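Local coordinates for conserved protein (Methanothermobacter thermautotrophicus, PDB 1T57), which is of unknown function but binds flavin mononucleotide and magnesium, and has a domain related to the alpha/beta domain of pyruvate kinase, at residues V142-I154 against A170-L184. Sequence-based numbering, arbitrary orientation.
Sequences VSQGFKVCVEIAI and AIGGTAWGADTALVL. With MG (magnesium ion), chain D; FMN (flavin mononucleotide), chain E.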
loop_
_atom_site.group_PDB
_atom_site.type_symbol
_atom_site.label_atom_id
_atom_site.label_comp_id
_atom_site.label_asym_id
_atom_site.label_seq_id
_atom_site.Cartn_x
_atom_site.Cartn_y
_atom_site.Cartn_z
ATOM N N VAL A 142 12.971 13.105 -14.459
ATOM C CA VAL A 142 13.728 14.293 -14.855
ATOM C C VAL A 142 15.168 13.862 -15.140
ATOM O O VAL A 142 15.729 14.206 -16.155
ATOM C CB VAL A 142 13.760 15.403 -13.761
ATOM C CG1 VAL A 142 14.553 16.635 -14.306
ATOM C CG2 VAL A 142 12.347 15.805 -13.392
ATOM N N SER A 143 15.748 13.096 -14.235
ATOM C CA SER A 143 17.091 12.583 -14.420
ATOM C C SER A 143 17.348 11.784 -13.155
ATOM O O SER A 143 16.516 11.814 -12.252
ATOM C CB SER A 143 18.106 13.736 -14.592
ATOM O OG SER A 143 18.297 14.485 -13.407
ATOM N N GLN A 144 18.466 11.064 -13.085
ATOM C CA GLN A 144 18.790 10.277 -11.890
ATOM C C GLN A 144 19.266 11.228 -10.784
ATOM O O GLN A 144 18.852 11.125 -9.636
ATOM C CB GLN A 144 19.913 9.260 -12.183
ATOM C CG GLN A 144 19.566 8.143 -13.165
ATOM C CD GLN A 144 18.603 7.139 -12.577
ATOM O OE1 GLN A 144 18.654 6.860 -11.387
ATOM N NE2 GLN A 144 17.732 6.582 -13.407
ATOM N N GLY A 145 20.163 12.138 -11.144
ATOM C CA GLY A 145 20.679 13.092 -10.186
ATOM C C GLY A 145 19.552 13.921 -9.576
ATOM O O GLY A 145 19.600 14.252 -8.414
ATOM N N PHE A 146 18.517 14.219 -10.354
ATOM C CA PHE A 146 17.420 15.022 -9.833
ATOM C C PHE A 146 16.875 14.303 -8.607
ATOM O O PHE A 146 16.486 14.915 -7.604
ATOM C CB PHE A 146 16.322 15.183 -10.892
ATOM C CG PHE A 146 15.333 16.288 -10.601
ATOM C CD1 PHE A 146 15.510 17.548 -11.142
ATOM C CD2 PHE A 146 14.199 16.047 -9.842
ATOM C CE1 PHE A 146 14.582 18.559 -10.934
ATOM C CE2 PHE A 146 13.261 17.051 -9.624
ATOM C CZ PHE A 146 13.454 18.313 -10.181
ATOM N N LYS A 147 16.871 12.983 -8.670
ATOM C CA LYS A 147 16.347 12.212 -7.563
ATOM C C LYS A 147 17.340 12.170 -6.430
ATOM O O LYS A 147 16.937 12.249 -5.294
ATOM C CB LYS A 147 15.939 10.794 -8.030
ATOM C CG LYS A 147 16.761 9.607 -7.511
ATOM C CD LYS A 147 16.191 9.038 -6.238
ATOM C CE LYS A 147 16.567 7.552 -6.049
ATOM N NZ LYS A 147 17.838 7.234 -5.322
ATOM N N VAL A 148 18.642 12.104 -6.716
ATOM C CA VAL A 148 19.576 12.028 -5.590
ATOM C C VAL A 148 19.637 13.345 -4.886
ATOM O O VAL A 148 19.821 13.395 -3.671
ATOM C CB VAL A 148 21.029 11.538 -5.979
ATOM C CG1 VAL A 148 21.008 10.787 -7.277
ATOM C CG2 VAL A 148 22.002 12.660 -5.971
ATOM N N CYS A 149 19.433 14.402 -5.660
ATOM C CA CYS A 149 19.441 15.750 -5.133
ATOM C C CYS A 149 18.471 15.955 -3.986
ATOM O O CYS A 149 18.898 16.470 -2.957
ATOM C CB CYS A 149 19.175 16.774 -6.248
ATOM S SG CYS A 149 20.694 17.386 -7.038
ATOM N N VAL A 150 17.192 15.568 -4.120
ATOM C CA VAL A 150 16.305 15.764 -2.975
ATOM C C VAL A 150 16.651 14.720 -1.922
ATOM O O VAL A 150 16.688 15.016 -0.722
ATOM C CB VAL A 150 14.749 15.690 -3.337
ATOM C CG1 VAL A 150 14.547 15.731 -4.799
ATOM C CG2 VAL A 150 14.100 14.485 -2.738
ATOM N N GLU A 151 16.939 13.503 -2.375
ATOM C CA GLU A 151 17.268 12.419 -1.458
ATOM C C GLU A 151 18.400 12.762 -0.494
ATOM O O GLU A 151 18.286 12.583 0.720
ATOM C CB GLU A 151 17.638 11.159 -2.238
ATOM C CG GLU A 151 17.850 9.957 -1.320
ATOM C CD GLU A 151 18.031 8.634 -2.052
ATOM O OE1 GLU A 151 17.441 7.628 -1.595
ATOM O OE2 GLU A 151 18.764 8.578 -3.064
ATOM N N ILE A 152 19.518 13.227 -1.030
ATOM C CA ILE A 152 20.616 13.565 -0.144
ATOM C C ILE A 152 20.226 14.817 0.663
ATOM O O ILE A 152 20.722 15.032 1.772
ATOM C CB ILE A 152 21.979 13.766 -0.935
ATOM C CG1 ILE A 152 21.819 14.722 -2.117
ATOM C CG2 ILE A 152 22.453 12.455 -1.545
ATOM C CD1 ILE A 152 23.143 15.200 -2.705
ATOM N N ALA A 153 19.314 15.628 0.138
ATOM C CA ALA A 153 18.923 16.827 0.884
ATOM C C ALA A 153 18.229 16.397 2.172
ATOM O O ALA A 153 18.526 16.910 3.236
ATOM C CB ALA A 153 17.999 17.764 0.021
ATOM N N ILE A 154 17.331 15.424 2.053
ATOM C CA ILE A 154 16.602 14.865 3.184
ATOM C C ILE A 154 17.569 14.203 4.181
ATOM O O ILE A 154 17.538 14.469 5.370
ATOM C CB ILE A 154 15.554 13.822 2.683
ATOM C CG1 ILE A 154 14.405 14.522 1.966
ATOM C CG2 ILE A 154 15.030 13.039 3.816
ATOM C CD1 ILE A 154 13.567 13.614 1.082
ATOM N N ALA A 170 22.033 21.416 -4.090
ATOM C CA ALA A 170 22.157 19.950 -4.043
ATOM C C ALA A 170 22.772 19.437 -5.343
ATOM O O ALA A 170 22.362 19.851 -6.411
ATOM C CB ALA A 170 20.786 19.318 -3.831
ATOM N N ILE A 171 23.732 18.520 -5.237
ATOM C CA ILE A 171 24.455 17.986 -6.407
ATOM C C ILE A 171 24.428 16.463 -6.543
ATOM O O ILE A 171 24.813 15.713 -5.637
ATOM C CB ILE A 171 25.960 18.462 -6.365
ATOM C CG1 ILE A 171 26.019 19.993 -6.511
ATOM C CG2 ILE A 171 26.786 17.799 -7.448
ATOM C CD1 ILE A 171 27.280 20.683 -5.892
ATOM N N GLY A 172 23.984 16.002 -7.694
ATOM C CA GLY A 172 23.940 14.576 -7.908
ATOM C C GLY A 172 24.286 14.224 -9.332
ATOM O O GLY A 172 24.456 15.105 -10.172
ATOM N N GLY A 173 24.389 12.932 -9.613
ATOM C CA GLY A 173 24.708 12.526 -10.963
ATOM C C GLY A 173 24.265 11.121 -11.295
ATOM O O GLY A 173 23.599 10.465 -10.498
ATOM N N THR A 174 24.642 10.655 -12.480
ATOM C CA THR A 174 24.284 9.316 -12.897
ATOM C C THR A 174 25.467 8.382 -12.640
ATOM O O THR A 174 26.456 8.400 -13.366
ATOM C CB THR A 174 23.901 9.280 -14.390
ATOM O OG1 THR A 174 22.852 10.223 -14.655
ATOM C CG2 THR A 174 23.417 7.924 -14.762
ATOM N N ALA A 175 25.341 7.600 -11.570
ATOM C CA ALA A 175 26.302 6.596 -11.126
ATOM C C ALA A 175 27.677 7.130 -10.752
ATOM O O ALA A 175 28.139 6.929 -9.642
ATOM C CB ALA A 175 26.422 5.488 -12.175
ATOM N N TRP A 176 28.309 7.844 -11.664
ATOM C CA TRP A 176 29.633 8.405 -11.408
ATOM C C TRP A 176 29.630 9.912 -11.586
ATOM O O TRP A 176 28.978 10.435 -12.498
ATOM C CB TRP A 176 30.655 7.763 -12.358
ATOM C CG TRP A 176 30.785 6.296 -12.129
ATOM C CD1 TRP A 176 31.365 5.694 -11.055
ATOM C CD2 TRP A 176 30.195 5.246 -12.907
ATOM N NE1 TRP A 176 31.160 4.332 -11.100
ATOM C CE2 TRP A 176 30.447 4.028 -12.226
ATOM C CE3 TRP A 176 29.476 5.216 -14.113
ATOM C CZ2 TRP A 176 29.991 2.786 -12.710
ATOM C CZ3 TRP A 176 29.025 3.983 -14.595
ATOM C CH2 TRP A 176 29.288 2.786 -13.891
ATOM N N GLY A 177 30.355 10.609 -10.713
ATOM C CA GLY A 177 30.459 12.061 -10.813
ATOM C C GLY A 177 29.157 12.829 -10.715
ATOM O O GLY A 177 28.257 12.417 -10.005
ATOM N N ALA A 178 29.029 13.933 -11.444
ATOM C CA ALA A 178 27.805 14.715 -11.363
ATOM C C ALA A 178 27.253 15.315 -12.676
ATOM O O ALA A 178 28.002 15.667 -13.594
ATOM C CB ALA A 178 27.993 15.809 -10.304
ATOM N N ASP A 179 25.928 15.414 -12.761
ATOM C CA ASP A 179 25.275 15.980 -13.942
ATOM C C ASP A 179 23.980 16.734 -13.588
ATOM O O ASP A 179 23.279 17.245 -14.458
ATOM C CB ASP A 179 25.010 14.884 -14.989
ATOM C CG ASP A 179 24.129 13.769 -14.474
ATOM O OD1 ASP A 179 24.028 12.726 -15.156
ATOM O OD2 ASP A 179 23.535 13.925 -13.391
ATOM N N THR A 180 23.676 16.817 -12.296
ATOM C CA THR A 180 22.490 17.526 -11.851
ATOM C C THR A 180 22.757 18.328 -10.603
ATOM O O THR A 180 23.350 17.835 -9.649
ATOM C CB THR A 180 21.345 16.589 -11.515
ATOM O OG1 THR A 180 21.068 15.743 -12.629
ATOM C CG2 THR A 180 20.117 17.406 -11.179
ATOM N N ALA A 181 22.322 19.575 -10.589
ATOM C CA ALA A 181 22.531 20.406 -9.407
ATOM C C ALA A 181 21.273 21.204 -9.263
ATOM O O ALA A 181 20.778 21.756 -10.238
ATOM C CB ALA A 181 23.726 21.326 -9.586
ATOM N N LEU A 182 20.758 21.265 -8.047
ATOM C CA LEU A 182 19.521 21.978 -7.787
ATOM C C LEU A 182 19.673 23.006 -6.673
ATOM O O LEU A 182 20.593 22.914 -5.871
ATOM C CB LEU A 182 18.421 20.965 -7.427
ATOM C CG LEU A 182 17.388 20.511 -8.476
ATOM C CD1 LEU A 182 18.007 20.078 -9.772
ATOM C CD2 LEU A 182 16.623 19.355 -7.884
ATOM N N VAL A 183 18.783 23.997 -6.662
ATOM C CA VAL A 183 18.756 25.011 -5.621
ATOM C C VAL A 183 17.461 24.723 -4.882
ATOM O O VAL A 183 16.361 24.816 -5.430
ATOM C CB VAL A 183 18.730 26.410 -6.197
ATOM C CG1 VAL A 183 18.320 27.406 -5.135
ATOM C CG2 VAL A 183 20.112 26.746 -6.718
ATOM N N LEU A 184 17.582 24.343 -3.626
ATOM C CA LEU A 184 16.390 23.980 -2.892
ATOM C C LEU A 184 16.503 24.242 -1.416
ATOM O O LEU A 184 17.561 24.631 -0.898
ATOM C CB LEU A 184 16.110 22.493 -3.124
ATOM C CG LEU A 184 17.299 21.563 -2.818
ATOM C CD1 LEU A 184 17.632 21.564 -1.301
ATOM C CD2 LEU A 184 16.992 20.143 -3.306
HETATM MG MG MG D . 16.002 14.712 -18.598
HETATM N N1 FMN E . 23.471 7.595 -8.862
HETATM C C2 FMN E . 22.450 7.240 -9.736
HETATM O O2 FMN E . 22.618 7.302 -10.938
HETATM N N3 FMN E . 21.175 6.960 -9.324
HETATM C C4 FMN E . 20.903 6.827 -7.986
HETATM O O4 FMN E . 19.727 6.693 -7.625
HETATM C C4A FMN E . 21.900 7.207 -7.084
HETATM N N5 FMN E . 21.655 7.143 -5.731
HETATM C C5A FMN E . 22.529 7.778 -4.881
HETATM C C6 FMN E . 22.254 7.718 -3.525
HETATM C C7 FMN E . 23.138 8.215 -2.608
HETATM C C7M FMN E . 22.778 8.036 -1.169
HETATM C C8 FMN E . 24.472 8.332 -2.979
HETATM C C8M FMN E . 25.524 8.755 -1.969
HETATM C C9 FMN E . 24.779 8.363 -4.339
HETATM C C9A FMN E . 23.794 8.185 -5.316
HETATM N N10 FMN E . 24.149 7.982 -6.657
HETATM C C10 FMN E . 23.152 7.657 -7.542
HETATM C "C1'" FMN E . 25.508 8.355 -7.209
HETATM C "C2'" FMN E . 25.611 9.853 -7.295
HETATM O "O2'" FMN E . 24.477 10.338 -8.023
HETATM C "C3'" FMN E . 26.856 10.269 -8.044
HETATM O "O3'" FMN E . 26.898 9.676 -9.307
HETATM C "C4'" FMN E . 28.222 10.314 -7.339
HETATM O "O4'" FMN E . 29.048 10.985 -8.261
HETATM C "C5'" FMN E . 29.116 9.120 -7.080
HETATM O "O5'" FMN E . 30.308 9.739 -6.653
HETATM P P FMN E . 31.811 9.526 -7.185
HETATM O O1P FMN E . 32.706 10.144 -6.168
HETATM O O2P FMN E . 32.063 10.174 -8.561
HETATM O O3P FMN E . 32.034 8.009 -7.249
HETATM O O HOH W 1 19.952 10.201 -15.705
HETATM O O HOH W 2 21.060 12.401 -13.530
#
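Leu182 CD2 lies over one face of the Phe146 ring, a CH-pi contact 3.9 Å from the centroid, while Val142 CB covers the opposite face toward the rim. With CG anti to the backbone N (chi1 -164°), the ring leaves the helix on the side where the Phe146 and Leu182 side chains cross at about a right angle, with both Leu182 methyls near CD1 and CE1 of the ring. The flavin is the other flat group: Lys147 NZ donates to FMN O4 and Ala175 N to FMN O2, and FMN N3 donates almost straight to Gln144 OE1, which Arg140 also holds. Beside the flavin, Val148 places CG1 against FMN O2' and CG2 against Gly172 CA, 3.3 Å away. Glycine suits position 145 because a CB there would run into Thr180 OG1 and Gly172; the CA atoms of Gly145 and Gly173 can thus come within 4.1 Å. Cys149, slim enough for the middle of the interface, lays SG 3.0 Å from Ala170 O and 3.7 Å from Ala170 CB. At the helix start Ser143 is the N-cap: OG accepts from Phe146 N and shares a 3.1 Å hydrogen bond with Thr180 OG1. A water accepts from Gly145 N and donates to Thr174 OG1 and Asp179 OD2, tying the first turn to the loop. That loop ends in a classic beta bulge, the backbone N atoms of Asp179 and Thr180 both donating to Gly172 O. Helix 144-158 thus packs on adjacent antiparallel strands 168-172 and 180-185 of the mixed sheet, the axis of segment 144-154 crossing that of 180-184 at -43°; strand 54-58 and strand 196-204 flank the pair, and helix 131-139 lies against Phe146 and Val150.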